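Local coordinates for protein endoglucanase (Clostridium thermocellum, PDB 2E4T) that probably hydrolyses internal beta-1,4-glucosidic bonds of cellulose and xyloglucan, here as the family 44 TIM-barrel catalytic part of a larger, multidomain endoglucanase, at residues K216-V221 against A225-P230; W256-Y261 against D278-H283. All blocks are in the same frame, centred on the assembly; numbering follows the deposited sequence.

Contact 1 (K216-V221 against A225-P230); sequences KAVKKV and AEIFGP
Val218 meets Ile227 tip to tip: the methyl Ile227 CD1 lies 4.1 Å from Val218 CB and equally far from Val218 CG1, so the end of the isoleucine sits against the fork of the valine. With its CG1 anti to the backbone N (chi1 171°), Val218 also sets that methyl 4.3 Å from Ala225 CB; Ala225, in the turn just before strand 226-232, offers only this methyl, which packs under the helix. Two beta-branched residues and an alanine suit this buried, largely apolar patch. One residue on, a lysine suits the place of Lys219 because its aliphatic chain can cross Ile227 obliquely, CE 3.8 Å from Ile227 CG1, while its ammonium reaches a carbonyl and a carboxylate. A bend at the last torsion (chi4 -92°) turns that ammonium toward the backbone. Lys219 NZ then donates to Ala225 O at 3.0 Å, coming in nearly in line with the carbonyl (C=O...N 165°). A water accepts from Lys219 NZ at 2.6 Å and donates to Ala225 O, closing a small triangle, while a salt bridge to Asp278 probably offsets the charge of this buried ammonium. Helix 204-221 thus covers the outer side of strand 226-232 and reaches the preceding strand 180-183, where Val218 and Ala225 touch Tyr181 and Ile227 touches Ile183; Val221 leans on helix 158-169.

Contact 2 (W256-Y261 against D278-H283); sequences WFIDYY and DVLDVH
Asp259 OD1 is gripped by Ser345 OG and, weakly, by Trp256 NE1 (3.3 Å), right beside Ile258, whose branches reach Leu280 and Val282 across the contact. Ser345 also bonds Trp256 NE1, so indole, carboxylate and hydroxyl tie the first turn of helix 257-272 to helix 338-349. Trp256 is at the N-cap position, and Ile258 CB stands 3.5 Å above the plane of its indole, near the rim. From there Ile258 crosses Leu280 at about a right angle, with Ile258 CG2 4.1 Å from Leu280 CD2, and extends its CD1 to 4.4 Å from Val282 CG1. Leu280 is shared by Ile258 and Tyr261: its CG stands anti to the backbone N (chi1 -180°), which carries the fork out from the strand so that each methyl finds a different helix residue. The second methyl, Leu280 CD1, lies 3.9 Å from Tyr261 CD2 and obliquely to the ring, the leucine and tyrosine side chains running alongside one another with opposite headings. A leucine suits the place because its two branches reach neighbours one helical turn apart, and the broad tyrosine ring also touches Pro230. Helix and strand run roughly antiparallel (152°), their axes 11.0 Å apart, the helix-over-strand layer of a beta-alpha-beta crossover in a (beta/alpha)8, or TIM, barrel.

In the fold
The two contacts follow one another along the chain, contact 1 closing before contact 2 opens, and their centres lie about 15 Å apart. Each pairs a helix with the strand that follows it: 204-221 with 226-232, then 257-272 with 279-284. Those strands are parallel neighbours in the eight-stranded barrel sheet, so the contacts are successive alpha-beta units of its wall. They also touch directly: Asp278 OD2, at the foot of the later strand and the same oxygen that pairs with Lys219, probably also accepts a hydrogen bond from Ile227 N at 2.9 Å. Both lie away from the calcium and zinc sites, and together they form two adjoining segments of the wall of the family 44 catalytic barrel.

Contact 1 (K216-V221 against A225-P230)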
ATOM      1  N   LYS A 216      11.755   4.887 -18.560  1.00  5.75           N
ATOM      2  CA  LYS A 216      12.141   5.874 -19.575  1.00  6.43           C
ATOM      3  C   LYS A 216      10.981   6.204 -20.485  1.00  6.30           C
ATOM      4  O   LYS A 216      10.744   7.380 -20.819  1.00  6.93           O
ATOM      5  CB  LYS A 216      13.326   5.380 -20.401  1.00  7.09           C
ATOM      6  CG  LYS A 216      14.630   5.371 -19.671  1.00  7.62           C
ATOM      7  CD  LYS A 216      15.703   4.592 -20.448  1.00  9.40           C
ATOM      8  CE  LYS A 216      17.057   4.607 -19.813  0.50  7.21           C
ATOM      9  NZ  LYS A 216      18.027   3.726 -20.526  0.50  9.84           N
ATOM     10  N   ALA A 217      10.264   5.179 -20.947  1.00  6.39           N
ATOM     11  CA  ALA A 217       9.188   5.394 -21.882  1.00  6.54           C
ATOM     12  C   ALA A 217       8.076   6.262 -21.277  1.00  6.12           C
ATOM     13  O   ALA A 217       7.522   7.156 -21.934  1.00  7.04           O
ATOM     14  CB  ALA A 217       8.611   4.023 -22.308  1.00  7.74           C
ATOM     15  N   VAL A 218       7.715   5.954 -20.026  1.00  6.13           N
ATOM     16  CA  VAL A 218       6.667   6.717 -19.336  1.00  6.16           C
ATOM     17  C   VAL A 218       7.104   8.163 -19.134  1.00  6.17           C
ATOM     18  O   VAL A 218       6.324   9.094 -19.375  1.00  6.70           O
ATOM     19  CB  VAL A 218       6.346   6.057 -17.961  1.00  6.33           C
ATOM     20  CG1 VAL A 218       5.418   6.963 -17.132  1.00  7.23           C
ATOM     21  CG2 VAL A 218       5.756   4.699 -18.156  1.00  7.56           C
ATOM     22  N   LYS A 219       8.340   8.354 -18.653  1.00  6.20           N
ATOM     23  CA  LYS A 219       8.792   9.712 -18.291  1.00  6.92           C
ATOM     24  C   LYS A 219       8.992  10.607 -19.504  1.00  6.85           C
ATOM     25  O   LYS A 219       8.970  11.825 -19.343  1.00  7.75           O
ATOM     26  CB  LYS A 219      10.007   9.632 -17.393  1.00  8.00           C
ATOM     27  CG  LYS A 219       9.545   9.091 -16.014  1.00  9.42           C
ATOM     28  CD  LYS A 219      10.674   8.972 -15.036  1.00 12.75           C
ATOM     29  CE  LYS A 219      10.210   8.604 -13.675  1.00 10.86           C
ATOM     30  NZ  LYS A 219       9.913   9.627 -12.731  1.00 14.64           N
ATOM     31  N   LYS A 220       9.176  10.038 -20.710  1.00  7.29           N
ATOM     32  CA  LYS A 220       9.177  10.877 -21.907  1.00  7.44           C
ATOM     33  C   LYS A 220       7.798  11.478 -22.169  1.00  8.02           C
ATOM     34  O   LYS A 220       7.688  12.595 -22.719  1.00 10.71           O
ATOM     35  CB  LYS A 220       9.650  10.080 -23.100  1.00  8.37           C
ATOM     36  CG  LYS A 220      11.115   9.908 -23.152  1.00 12.87           C
ATOM     37  CD  LYS A 220      11.648   9.616 -24.489  1.00 22.13           C
ATOM     38  CE  LYS A 220      11.758   8.144 -24.682  1.00 25.38           C
ATOM     39  NZ  LYS A 220      12.323   7.874 -26.067  1.00 27.80           N
ATOM     40  N   VAL A 221       6.733  10.766 -21.782  1.00  6.65           N
ATOM     41  CA  VAL A 221       5.363  11.266 -21.986  1.00  6.75           C
ATOM     42  C   VAL A 221       4.947  12.162 -20.815  1.00  6.83           C
ATOM     43  O   VAL A 221       4.335  13.220 -21.024  1.00  8.04           O
ATOM     44  CB  VAL A 221       4.367  10.088 -22.121  1.00  7.30           C
ATOM     45  CG1 VAL A 221       2.947  10.585 -22.264  1.00  8.12           C
ATOM     46  CG2 VAL A 221       4.783   9.217 -23.312  1.00  8.30           C
ATOM     47  N   ALA A 225       5.339  11.977 -13.659  1.00  6.56           N
ATOM     48  CA  ALA A 225       4.734  10.762 -13.100  1.00  6.52           C
ATOM     49  C   ALA A 225       5.763  10.006 -12.265  1.00  6.24           C
ATOM     50  O   ALA A 225       6.950   9.951 -12.624  1.00  8.05           O
ATOM     51  CB  ALA A 225       4.223   9.894 -14.247  1.00  8.24           C
ATOM     52  N   GLU A 226       5.281   9.393 -11.192  1.00  5.69           N
ATOM     53  CA  GLU A 226       6.151   8.602 -10.315  1.00  5.30           C
ATOM     54  C   GLU A 226       6.096   7.143 -10.726  1.00  5.31           C
ATOM     55  O   GLU A 226       4.991   6.599 -10.917  1.00  6.89           O
ATOM     56  CB  GLU A 226       5.698   8.774  -8.860  1.00  5.57           C
ATOM     57  CG  GLU A 226       6.073  10.143  -8.358  1.00  6.47           C
ATOM     58  CD  GLU A 226       5.647  10.419  -6.925  1.00  6.85           C
ATOM     59  OE1 GLU A 226       4.524  10.049  -6.520  1.00  7.31           O
ATOM     60  OE2 GLU A 226       6.445  11.008  -6.192  1.00 11.60           O
ATOM     61  N   ILE A 227       7.276   6.531 -10.805  1.00  5.11           N
ATOM     62  CA  ILE A 227       7.384   5.105 -11.124  1.00  4.97           C
ATOM     63  C   ILE A 227       7.624   4.318  -9.853  1.00  4.77           C
ATOM     64  O   ILE A 227       8.537   4.601  -9.050  1.00  5.27           O
ATOM     65  CB  ILE A 227       8.557   4.900 -12.147  1.00  5.64           C
ATOM     66  CG1 ILE A 227       8.167   5.456 -13.508  1.00  7.15           C
ATOM     67  CG2 ILE A 227       8.962   3.426 -12.199  1.00  6.62           C
ATOM     68  CD1 ILE A 227       7.113   4.532 -14.265  1.00  9.37           C
ATOM     69  N   PHE A 228       6.769   3.285  -9.689  1.00  4.98           N
ATOM     70  CA  PHE A 228       6.773   2.379  -8.552  1.00  4.73           C
ATOM     71  C   PHE A 228       7.248   0.994  -9.009  1.00  4.92           C
ATOM     72  O   PHE A 228       6.768   0.480 -10.038  1.00  5.46           O
ATOM     73  CB  PHE A 228       5.316   2.178  -8.033  1.00  4.92           C
ATOM     74  CG  PHE A 228       4.702   3.345  -7.309  1.00  5.10           C
ATOM     75  CD1 PHE A 228       4.529   4.580  -7.924  1.00  5.19           C
ATOM     76  CD2 PHE A 228       4.252   3.182  -5.999  1.00  5.12           C
ATOM     77  CE1 PHE A 228       3.918   5.633  -7.255  1.00  5.57           C
ATOM     78  CE2 PHE A 228       3.620   4.233  -5.337  1.00  5.79           C
ATOM     79  CZ  PHE A 228       3.466   5.477  -5.973  1.00  5.83           C
ATOM     80  N   GLY A 229       8.128   0.377  -8.221  1.00  4.99           N
ATOM     81  CA  GLY A 229       8.476  -1.001  -8.472  1.00  5.20           C
ATOM     82  C   GLY A 229       9.301  -1.516  -7.312  1.00  4.65           C
ATOM     83  O   GLY A 229       9.783  -0.724  -6.489  1.00  5.03           O
ATOM     84  N   PRO A 230       9.456  -2.848  -7.212  1.00  4.94           N
ATOM     85  CA  PRO A 230       9.014  -3.849  -8.180  1.00  5.07           C
ATOM     86  C   PRO A 230       7.674  -4.522  -7.891  1.00  4.99           C
ATOM     87  O   PRO A 230       7.322  -5.476  -8.582  1.00  6.06           O
ATOM     88  CB  PRO A 230      10.189  -4.896  -8.214  1.00  5.73           C
ATOM     89  CG  PRO A 230      11.121  -4.507  -7.070  1.00  5.64           C
ATOM     90  CD  PRO A 230      10.363  -3.453  -6.222  1.00  5.64           C
TER
HETATM   91  O   HOH W   1       8.950  11.985 -12.406  1.00 17.95           O

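Contact 2 (W256-Y261 against D278-H283)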
ATOM      1  N   TRP A 256      20.637  -8.521  -0.127  1.00  7.33           N
ATOM      2  CA  TRP A 256      19.328  -8.995  -0.589  1.00  6.93           C
ATOM      3  C   TRP A 256      19.012  -8.319  -1.907  1.00  6.41           C
ATOM      4  O   TRP A 256      19.648  -7.288  -2.288  1.00  6.55           O
ATOM      5  CB  TRP A 256      18.201  -8.830   0.424  1.00  6.75           C
ATOM      6  CG  TRP A 256      17.893  -7.478   0.976  1.00  6.46           C
ATOM      7  CD1 TRP A 256      18.668  -6.321   0.971  1.00  6.92           C
ATOM      8  CD2 TRP A 256      16.721  -7.154   1.743  1.00  6.12           C
ATOM      9  NE1 TRP A 256      18.039  -5.328   1.702  1.00  6.88           N
ATOM     10  CE2 TRP A 256      16.850  -5.809   2.170  1.00  6.59           C
ATOM     11  CE3 TRP A 256      15.591  -7.892   2.112  1.00  6.75           C
ATOM     12  CZ2 TRP A 256      15.887  -5.201   2.962  1.00  7.12           C
ATOM     13  CZ3 TRP A 256      14.646  -7.290   2.900  1.00  7.63           C
ATOM     14  CH2 TRP A 256      14.793  -5.951   3.318  1.00  7.74           C
ATOM     15  N   PHE A 257      18.022  -8.855  -2.607  1.00  6.07           N
ATOM     16  CA  PHE A 257      17.575  -8.327  -3.889  1.00  6.46           C
ATOM     17  C   PHE A 257      17.136  -6.872  -3.773  1.00  5.44           C
ATOM     18  O   PHE A 257      17.384  -6.091  -4.726  1.00  6.15           O
ATOM     19  CB  PHE A 257      16.484  -9.208  -4.513  1.00  6.48           C
ATOM     20  CG  PHE A 257      15.987  -8.632  -5.790  1.00  6.26           C
ATOM     21  CD1 PHE A 257      16.707  -8.753  -6.964  1.00  6.51           C
ATOM     22  CD2 PHE A 257      14.781  -7.925  -5.807  1.00  6.86           C
ATOM     23  CE1 PHE A 257      16.285  -8.126  -8.138  1.00  7.46           C
ATOM     24  CE2 PHE A 257      14.345  -7.302  -6.973  1.00  7.65           C
ATOM     25  CZ  PHE A 257      15.094  -7.402  -8.149  1.00  7.84           C
ATOM     26  N   ILE A 258      16.528  -6.456  -2.659  1.00  5.98           N
ATOM     27  CA  ILE A 258      16.172  -5.034  -2.520  1.00  5.42           C
ATOM     28  C   ILE A 258      17.352  -4.136  -2.815  1.00  5.65           C
ATOM     29  O   ILE A 258      17.225  -3.115  -3.524  1.00  6.14           O
ATOM     30  CB  ILE A 258      15.699  -4.789  -1.058  1.00  5.93           C
ATOM     31  CG1 ILE A 258      14.399  -5.561  -0.740  1.00  6.02           C
ATOM     32  CG2 ILE A 258      15.570  -3.305  -0.771  1.00  6.47           C
ATOM     33  CD1 ILE A 258      13.183  -5.126  -1.531  1.00  7.32           C
ATOM     34  N   ASP A 259      18.549  -4.474  -2.276  1.00  5.95           N
ATOM     35  CA  ASP A 259      19.728  -3.613  -2.507  1.00  6.38           C
ATOM     36  C   ASP A 259      20.154  -3.609  -3.957  1.00  6.25           C
ATOM     37  O   ASP A 259      20.559  -2.563  -4.496  1.00  6.97           O
ATOM     38  CB  ASP A 259      20.898  -4.116  -1.657  1.00  6.49           C
ATOM     39  CG  ASP A 259      20.697  -3.854  -0.161  1.00  7.03           C
ATOM     40  OD1 ASP A 259      19.850  -3.018   0.198  1.00  7.98           O
ATOM     41  OD2 ASP A 259      21.469  -4.482   0.625  1.00  8.11           O
ATOM     42  N   TYR A 260      20.141  -4.792  -4.601  1.00  6.27           N
ATOM     43  CA  TYR A 260      20.470  -4.889  -6.028  1.00  6.41           C
ATOM     44  C   TYR A 260      19.516  -4.007  -6.850  1.00  6.10           C
ATOM     45  O   TYR A 260      19.939  -3.251  -7.745  1.00  6.44           O
ATOM     46  CB  TYR A 260      20.386  -6.337  -6.465  1.00  6.84           C
ATOM     47  CG  TYR A 260      20.538  -6.561  -7.959  1.00  6.86           C
ATOM     48  CD1 TYR A 260      21.779  -6.890  -8.510  1.00  7.54           C
ATOM     49  CD2 TYR A 260      19.439  -6.521  -8.794  1.00  6.94           C
ATOM     50  CE1 TYR A 260      21.917  -7.167  -9.858  1.00  8.04           C
ATOM     51  CE2 TYR A 260      19.564  -6.791 -10.162  1.00  8.09           C
ATOM     52  CZ  TYR A 260      20.805  -7.128 -10.677  1.00  7.92           C
ATOM     53  OH  TYR A 260      20.876  -7.448 -12.027  1.00  9.42           O
ATOM     54  N   TYR A 261      18.208  -4.124  -6.559  1.00  6.09           N
ATOM     55  CA  TYR A 261      17.236  -3.350  -7.348  1.00  5.70           C
ATOM     56  C   TYR A 261      17.480  -1.870  -7.198  1.00  5.58           C
ATOM     57  O   TYR A 261      17.531  -1.115  -8.184  1.00  6.07           O
ATOM     58  CB  TYR A 261      15.809  -3.733  -6.865  1.00  5.93           C
ATOM     59  CG  TYR A 261      14.722  -3.090  -7.631  1.00  5.71           C
ATOM     60  CD1 TYR A 261      14.354  -3.559  -8.889  1.00  6.32           C
ATOM     61  CD2 TYR A 261      14.008  -1.992  -7.109  1.00  5.97           C
ATOM     62  CE1 TYR A 261      13.320  -2.998  -9.616  1.00  6.21           C
ATOM     63  CE2 TYR A 261      12.956  -1.433  -7.841  1.00  6.26           C
ATOM     64  CZ  TYR A 261      12.587  -1.940  -9.043  1.00  6.19           C
ATOM     65  OH  TYR A 261      11.495  -1.383  -9.684  1.00  6.86           O
ATOM     66  N   ASP A 278      10.942   6.128  -8.565  1.00  5.45           N
ATOM     67  CA  ASP A 278      10.506   7.089  -7.558  1.00  5.57           C
ATOM     68  C   ASP A 278      10.155   6.426  -6.233  1.00  5.16           C
ATOM     69  O   ASP A 278      10.386   7.027  -5.161  1.00  5.70           O
ATOM     70  CB  ASP A 278       9.325   7.896  -8.071  1.00  6.11           C
ATOM     71  CG  ASP A 278       9.734   8.729  -9.258  1.00  6.25           C
ATOM     72  OD1 ASP A 278      10.336   9.815  -9.024  1.00  9.12           O
ATOM     73  OD2 ASP A 278       9.490   8.287 -10.407  1.00  6.45           O
ATOM     74  N   VAL A 279       9.576   5.228  -6.296  1.00  5.35           N
ATOM     75  CA  VAL A 279       9.007   4.600  -5.123  1.00  5.14           C
ATOM     76  C   VAL A 279       9.329   3.101  -5.143  1.00  5.04           C
ATOM     77  O   VAL A 279       8.956   2.397  -6.078  1.00  5.97           O
ATOM     78  CB  VAL A 279       7.479   4.789  -5.043  1.00  5.24           C
ATOM     79  CG1 VAL A 279       6.983   4.331  -3.692  1.00  5.86           C
ATOM     80  CG2 VAL A 279       7.070   6.234  -5.313  1.00  5.58           C
ATOM     81  N   LEU A 280      10.046   2.647  -4.111  1.00  4.81           N
ATOM     82  CA  LEU A 280      10.244   1.218  -3.858  1.00  5.03           C
ATOM     83  C   LEU A 280       8.917   0.672  -3.329  1.00  5.05           C
ATOM     84  O   LEU A 280       8.401   1.174  -2.340  1.00  5.98           O
ATOM     85  CB  LEU A 280      11.365   1.037  -2.833  1.00  4.88           C
ATOM     86  CG  LEU A 280      11.672  -0.415  -2.490  1.00  5.77           C
ATOM     87  CD1 LEU A 280      12.333  -1.124  -3.674  1.00  7.67           C
ATOM     88  CD2 LEU A 280      12.593  -0.491  -1.268  1.00  6.47           C
ATOM     89  N   ASP A 281       8.391  -0.341  -4.027  1.00  5.32           N
ATOM     90  CA  ASP A 281       6.998  -0.806  -3.843  1.00  5.57           C
ATOM     91  C   ASP A 281       7.021  -2.284  -3.521  1.00  4.81           C
ATOM     92  O   ASP A 281       7.564  -3.097  -4.319  1.00  5.66           O
ATOM     93  CB  ASP A 281       6.317  -0.582  -5.250  1.00  6.61           C
ATOM     94  CG  ASP A 281       4.930  -1.114  -5.373  1.00  6.48           C
ATOM     95  OD1 ASP A 281       4.547  -2.001  -4.569  1.00  7.44           O
ATOM     96  OD2 ASP A 281       4.215  -0.598  -6.275  1.00  7.97           O
ATOM     97  N   VAL A 282       6.496  -2.650  -2.349  1.00  4.86           N
ATOM     98  CA  VAL A 282       6.451  -4.039  -1.956  1.00  4.80           C
ATOM     99  C   VAL A 282       5.040  -4.366  -1.402  1.00  4.55           C
ATOM    100  O   VAL A 282       4.275  -3.484  -0.993  1.00  4.98           O
ATOM    101  CB  VAL A 282       7.517  -4.410  -0.898  1.00  5.98           C
ATOM    102  CG1 VAL A 282       8.927  -4.216  -1.456  1.00  7.08           C
ATOM    103  CG2 VAL A 282       7.310  -3.584   0.401  1.00  7.68           C
ATOM    104  N   HIS A 283       4.758  -5.677  -1.398  1.00  4.84           N
ATOM    105  CA  HIS A 283       3.553  -6.222  -0.782  1.00  5.14           C
ATOM    106  C   HIS A 283       3.981  -6.921   0.502  1.00  4.98           C
ATOM    107  O   HIS A 283       4.993  -7.635   0.528  1.00  5.45           O
ATOM    108  CB  HIS A 283       2.881  -7.228  -1.698  1.00  5.09           C
ATOM    109  CG  HIS A 283       2.469  -6.629  -2.998  1.00  5.17           C
ATOM    110  ND1 HIS A 283       2.449  -5.312  -3.365  1.00  6.56           N
ATOM    111  CD2 HIS A 283       2.020  -7.323  -4.096  1.00  4.34           C
ATOM    112  CE1 HIS A 283       1.981  -5.233  -4.637  1.00  4.90           C
ATOM    113  NE2 HIS A 283       1.733  -6.454  -5.095  1.00  7.29           N
TER